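Local coordinates for protein probable dipeptidase (Pseudomonas aeruginosa, PDB 3B40) that probably acts as a metal-dependent dipeptidase of the M19 membrane dipeptidase family, built on a TIM-barrel-like fold, at residues S24-I29 / S358-G363; I29-D34 / A63-F68. The protein carries 11 engineered substitutions. All coordinates share one frame; numbering follows the deposited sequence.

Contact 1: S24-I29 / S358-G363; sequences SFDSRI and SDFNDG
Asp26 and Ser358 make the central polar grip between the first strand of the M19 barrel and the loop after strand 354-357. Ser358 OG donates to the syn lone pair of Asp26 OD2 over a short 2.5 Å, while Ser358 N reaches Asp26 OD1 from above the carboxylate plane (3.1 Å). Arg28 N reaches OD1 from the opposite face, and this bond to the backbone N two residues on closes an Asx turn. Ser358 OG, held between its own backbone N and carbonyl carbon (chi1 56°), also accepts from Phe360 N, an ST turn. Asp359 N adds a weak bond to Arg28 O (3.0 Å).

Arg28, bent at chi2 (80°), forms a salt-bridge network with Asp359 and Asp362. Its NE lies 3.5 Å from Asp359 OD1, the planes 53° apart. The link to Asp362 OD2, also bonded to Tyr165, is long; two waters in the guanidinium plane, both bonded to NH2, add only weak bonds to that oxygen, and one also donates to Asp359 OD1.

Ile29 CG2 packs 4.0 Å from Phe360 CB; within the loop, Ser358 CB sits over the Phe360 ring centre.

Three donors probably hold the buried Asp26 carboxylate in one rotation, consistent with its ionised form.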
loop_
_atom_site.group_PDB
_atom_site.type_symbol
_atom_site.label_atom_id
_atom_site.label_comp_id
_atom_site.label_asym_id
_atom_site.label_seq_id
_atom_site.Cartn_x
_atom_site.Cartn_y
_atom_site.Cartn_z
ATOM N N SER A 24 -16.038 -3.782 -5.456
ATOM C CA SER A 24 -14.621 -3.789 -5.738
ATOM C C SER A 24 -13.963 -2.814 -4.740
ATOM O O SER A 24 -14.535 -1.795 -4.385
ATOM C CB SER A 24 -14.363 -3.376 -7.175
ATOM O OG SER A 24 -15.126 -2.249 -7.502
ATOM N N PHE A 25 -12.782 -3.169 -4.257
ATOM C CA PHE A 25 -12.145 -2.432 -3.183
ATOM C C PHE A 25 -10.658 -2.492 -3.419
ATOM O O PHE A 25 -10.123 -3.555 -3.695
ATOM C CB PHE A 25 -12.498 -3.020 -1.817
ATOM C CG PHE A 25 -11.735 -2.398 -0.672
ATOM C CD1 PHE A 25 -11.937 -1.063 -0.321
ATOM C CD2 PHE A 25 -10.776 -3.134 0.021
ATOM C CE1 PHE A 25 -11.223 -0.480 0.745
ATOM C CE2 PHE A 25 -10.065 -2.554 1.103
ATOM C CZ PHE A 25 -10.290 -1.237 1.451
ATOM N N ASP A 26 -10.009 -1.329 -3.339
ATOM C CA ASP A 26 -8.560 -1.214 -3.542
ATOM C C ASP A 26 -7.958 -0.754 -2.211
ATOM O O ASP A 26 -8.219 0.359 -1.762
ATOM C CB ASP A 26 -8.301 -0.207 -4.664
ATOM C CG ASP A 26 -6.808 -0.001 -4.969
ATOM O OD1 ASP A 26 -5.935 -0.281 -4.113
ATOM O OD2 ASP A 26 -6.511 0.474 -6.079
ATOM N N SER A 27 -7.168 -1.623 -1.580
ATOM C CA SER A 27 -6.700 -1.385 -0.224
ATOM C C SER A 27 -5.558 -0.402 -0.133
ATOM O O SER A 27 -5.018 -0.196 0.952
ATOM C CB SER A 27 -6.333 -2.714 0.485
ATOM O OG SER A 27 -5.420 -3.454 -0.306
ATOM N N ARG A 28 -5.155 0.204 -1.255
ATOM C CA ARG A 28 -4.030 1.146 -1.204
ATOM C C ARG A 28 -3.968 2.162 -2.360
ATOM O O ARG A 28 -3.467 1.875 -3.442
ATOM C CB ARG A 28 -2.698 0.389 -1.033
ATOM C CG ARG A 28 -1.461 1.270 -1.062
ATOM C CD ARG A 28 -1.240 1.941 0.275
ATOM N NE ARG A 28 0.025 2.685 0.257
ATOM C CZ ARG A 28 0.153 3.956 0.639
ATOM N NH1 ARG A 28 -0.912 4.646 1.089
ATOM N NH2 ARG A 28 1.352 4.521 0.562
ATOM N N ILE A 29 -4.522 3.337 -2.103
ATOM C CA ILE A 29 -4.386 4.510 -2.948
ATOM C C ILE A 29 -3.949 5.696 -2.089
ATOM O O ILE A 29 -4.446 5.918 -0.975
ATOM C CB ILE A 29 -5.702 4.854 -3.729
ATOM C CG1 ILE A 29 -6.173 3.633 -4.517
ATOM C CG2 ILE A 29 -5.509 6.130 -4.653
ATOM C CD1 ILE A 29 -7.495 3.816 -5.274
ATOM N N SER A 358 -3.517 -1.376 -5.696
ATOM C CA SER A 358 -2.781 -0.715 -6.792
ATOM C C SER A 358 -1.473 -0.014 -6.451
ATOM O O SER A 358 -0.496 -0.048 -7.241
ATOM C CB SER A 358 -3.682 0.334 -7.429
ATOM O OG SER A 358 -4.157 1.267 -6.478
ATOM N N ASP A 359 -1.453 0.599 -5.278
ATOM C CA ASP A 359 -0.428 1.592 -4.897
ATOM C C ASP A 359 -0.548 2.808 -5.823
ATOM O O ASP A 359 0.423 3.521 -6.049
ATOM C CB ASP A 359 0.984 1.021 -4.934
ATOM C CG ASP A 359 1.820 1.399 -3.678
ATOM O OD1 ASP A 359 1.447 2.328 -2.907
ATOM O OD2 ASP A 359 2.881 0.755 -3.480
ATOM N N PHE A 360 -1.767 3.059 -6.302
ATOM C CA PHE A 360 -2.005 4.221 -7.145
ATOM C C PHE A 360 -1.547 5.484 -6.408
ATOM O O PHE A 360 -1.649 5.571 -5.189
ATOM C CB PHE A 360 -3.483 4.324 -7.596
ATOM C CG PHE A 360 -3.866 3.407 -8.778
ATOM C CD1 PHE A 360 -2.948 3.086 -9.785
ATOM C CD2 PHE A 360 -5.150 2.869 -8.854
ATOM C CE1 PHE A 360 -3.297 2.251 -10.838
ATOM C CE2 PHE A 360 -5.516 2.042 -9.905
ATOM C CZ PHE A 360 -4.582 1.711 -10.895
ATOM N N ASN A 361 -1.077 6.471 -7.172
ATOM C CA ASN A 361 -0.556 7.758 -6.648
ATOM C C ASN A 361 0.708 7.644 -5.778
ATOM O O ASN A 361 1.150 8.636 -5.224
ATOM C CB ASN A 361 -1.631 8.618 -5.930
ATOM C CG ASN A 361 -2.750 9.096 -6.857
ATOM O OD1 ASN A 361 -2.559 9.329 -8.075
ATOM N ND2 ASN A 361 -3.932 9.245 -6.287
ATOM N N ASP A 362 1.293 6.450 -5.660
ATOM C CA ASP A 362 2.636 6.350 -5.103
ATOM C C ASP A 362 3.471 5.409 -5.971
ATOM O O ASP A 362 4.294 4.678 -5.460
ATOM C CB ASP A 362 2.623 5.953 -3.606
ATOM C CG ASP A 362 3.968 6.249 -2.882
ATOM O OD1 ASP A 362 4.731 7.143 -3.299
ATOM O OD2 ASP A 362 4.271 5.567 -1.872
ATOM N N GLY A 363 3.230 5.414 -7.296
ATOM C CA GLY A 363 4.051 4.640 -8.243
ATOM C C GLY A 363 3.459 3.347 -8.798
ATOM O O GLY A 363 4.054 2.725 -9.681
HETATM O O HOH W 1 3.297 2.604 -0.616
HETATM O O HOH W 2 2.802 7.096 0.565
#

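Contact 2: I29-D34 / A63-F68; sequences ITVPLD and AALAIF. Engineered in segment 29-34: Val31 (natural residue Ile), Leu33 (natural residue Pro).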
loop_
_atom_site.group_PDB
_atom_site.type_symbol
_atom_site.label_atom_id
_atom_site.label_comp_id
_atom_site.label_asym_id
_atom_site.label_seq_id
_atom_site.Cartn_x
_atom_site.Cartn_y
_atom_site.Cartn_z
ATOM N N ILE A 29 -4.522 3.337 -2.103
ATOM C CA ILE A 29 -4.386 4.510 -2.948
ATOM C C ILE A 29 -3.949 5.696 -2.089
ATOM O O ILE A 29 -4.446 5.918 -0.975
ATOM C CB ILE A 29 -5.702 4.854 -3.729
ATOM C CG1 ILE A 29 -6.173 3.633 -4.517
ATOM C CG2 ILE A 29 -5.509 6.130 -4.653
ATOM C CD1 ILE A 29 -7.495 3.816 -5.274
ATOM N N THR A 30 -2.963 6.417 -2.594
ATOM C CA THR A 30 -2.420 7.547 -1.870
ATOM C C THR A 30 -3.258 8.760 -2.164
ATOM O O THR A 30 -3.734 8.942 -3.299
ATOM C CB THR A 30 -0.943 7.801 -2.267
ATOM O OG1 THR A 30 -0.158 6.754 -1.734
ATOM C CG2 THR A 30 -0.411 9.145 -1.744
ATOM N N VAL A 31 -3.452 9.580 -1.137
ATOM C CA VAL A 31 -4.073 10.916 -1.284
ATOM C C VAL A 31 -2.954 11.959 -1.529
ATOM O O VAL A 31 -2.117 12.192 -0.636
ATOM C CB VAL A 31 -4.863 11.309 0.012
ATOM C CG1 VAL A 31 -5.621 12.658 -0.167
ATOM C CG2 VAL A 31 -5.801 10.194 0.467
ATOM N N PRO A 32 -2.935 12.591 -2.737
ATOM C CA PRO A 32 -2.006 13.686 -3.070
ATOM C C PRO A 32 -2.331 14.884 -2.192
ATOM O O PRO A 32 -3.515 15.185 -1.961
ATOM C CB PRO A 32 -2.344 14.002 -4.546
ATOM C CG PRO A 32 -3.038 12.745 -5.056
ATOM C CD PRO A 32 -3.843 12.304 -3.860
ATOM N N LEU A 33 -1.311 15.563 -1.689
ATOM C CA LEU A 33 -1.564 16.683 -0.780
ATOM C C LEU A 33 -2.394 17.838 -1.399
ATOM O O LEU A 33 -2.976 18.643 -0.687
ATOM C CB LEU A 33 -0.238 17.210 -0.213
ATOM C CG LEU A 33 0.369 16.220 0.781
ATOM C CD1 LEU A 33 1.890 16.429 0.942
ATOM C CD2 LEU A 33 -0.374 16.338 2.111
ATOM N N ASP A 34 -2.434 17.914 -2.718
ATOM C CA ASP A 34 -3.207 18.963 -3.397
ATOM C C ASP A 34 -4.513 18.428 -3.997
ATOM O O ASP A 34 -5.117 19.058 -4.856
ATOM C CB ASP A 34 -2.337 19.648 -4.471
ATOM C CG ASP A 34 -1.989 18.713 -5.629
ATOM O OD1 ASP A 34 -2.297 17.500 -5.531
ATOM O OD2 ASP A 34 -1.401 19.191 -6.637
ATOM N N ALA A 63 -12.156 2.471 -1.716
ATOM C CA ALA A 63 -10.699 2.321 -1.577
ATOM C C ALA A 63 -10.248 2.755 -0.199
ATOM O O ALA A 63 -10.905 3.590 0.434
ATOM C CB ALA A 63 -9.975 3.165 -2.618
ATOM N N ALA A 64 -9.113 2.211 0.257
ATOM C CA ALA A 64 -8.540 2.649 1.533
ATOM C C ALA A 64 -7.574 3.786 1.217
ATOM O O ALA A 64 -6.608 3.604 0.479
ATOM C CB ALA A 64 -7.858 1.491 2.271
ATOM N N LEU A 65 -7.895 4.974 1.737
ATOM C CA LEU A 65 -7.068 6.166 1.575
ATOM C C LEU A 65 -6.433 6.529 2.909
ATOM O O LEU A 65 -7.127 6.790 3.900
ATOM C CB LEU A 65 -7.914 7.339 1.076
ATOM C CG LEU A 65 -8.798 6.988 -0.145
ATOM C CD1 LEU A 65 -9.666 8.186 -0.497
ATOM C CD2 LEU A 65 -7.982 6.578 -1.354
ATOM N N ALA A 66 -5.115 6.599 2.900
ATOM C CA ALA A 66 -4.354 6.635 4.126
ATOM C C ALA A 66 -4.074 8.062 4.584
ATOM O O ALA A 66 -3.673 8.912 3.788
ATOM C CB ALA A 66 -3.042 5.883 3.943
ATOM N N ILE A 67 -4.271 8.272 5.881
ATOM C CA ILE A 67 -3.693 9.370 6.617
ATOM C C ILE A 67 -2.212 9.040 6.748
ATOM O O ILE A 67 -1.826 8.109 7.487
ATOM C CB ILE A 67 -4.307 9.459 8.048
ATOM C CG1 ILE A 67 -5.848 9.618 8.013
ATOM C CG2 ILE A 67 -3.585 10.532 8.877
ATOM C CD1 ILE A 67 -6.458 10.741 7.145
ATOM N N PHE A 68 -1.391 9.797 6.035
ATOM C CA PHE A 68 0.039 9.482 5.904
ATOM C C PHE A 68 0.873 10.730 6.172
ATOM O O PHE A 68 0.512 11.836 5.733
ATOM C CB PHE A 68 0.318 8.976 4.479
ATOM C CG PHE A 68 1.775 8.695 4.189
ATOM C CD1 PHE A 68 2.331 7.474 4.526
ATOM C CD2 PHE A 68 2.579 9.643 3.528
ATOM C CE1 PHE A 68 3.684 7.197 4.258
ATOM C CE2 PHE A 68 3.938 9.372 3.260
ATOM C CZ PHE A 68 4.478 8.144 3.632
HETATM O O HOH W 3 -2.339 8.847 1.484
#
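Leu65 packs against both Ile29 and Val31. Its CD2 methyl lies 3.7 Å from Ile29 CB, the two side chains running alongside each other in the same direction, and Val31 CG2 comes to 3.6 Å from Leu65 CB, crossing that side chain at about a right angle. Val31 is an engineered residue; its chi1 of -175° sets CG2 beside its own backbone N, the branch that faces the strand. At the other end, Ile29 CD1 extends to the methyl of Ala63, with CD1 and CB 3.7 Å apart.

Polar links are sparse. Ile29 N gives Ala64 O a weak bond of 3.3 Å. Two residues on, a water replaces direct pairing: it accepts from Val31 N (2.9 Å) and donates to Ala66 O (2.7 Å).

In this barrel strands 25-29 and 62-68 are parallel neighbours, and the contact lies where the chain leaves the first of them for a loop.

Outside this shell, helix 87-108 covers the apolar patch, Ile101 touching Val31 and Leu102 touching Leu65. Arg98 of the same helix donates to the carbonyls of Val31 and Phe68, while strand 131-138 flanks 63-68 through backbone bonds of Ala63 and Leu65 with Val134.

From the N terminus the chain enters strand 25-29, and Ile29, shared by both contacts, passes it into the loop that follows. Contact 2 closes the shorter loop, with helix 52-58 inside it, and returns the chain as the neighbouring strand 62-68. Contact 1 closes far later, after the other strands of the sheet, where the loop beyond strand 354-357 comes back to the first strand; contact 2 is thus nested within it. The two also touch directly: Asp26 O lies 2.9 Å from Ala64 N and Asn361 ND2 3.0 Å from Thr30 O, both probable hydrogen bonds. Together they tie the first strand and the loop after it to the second strand and to the loop that follows the last.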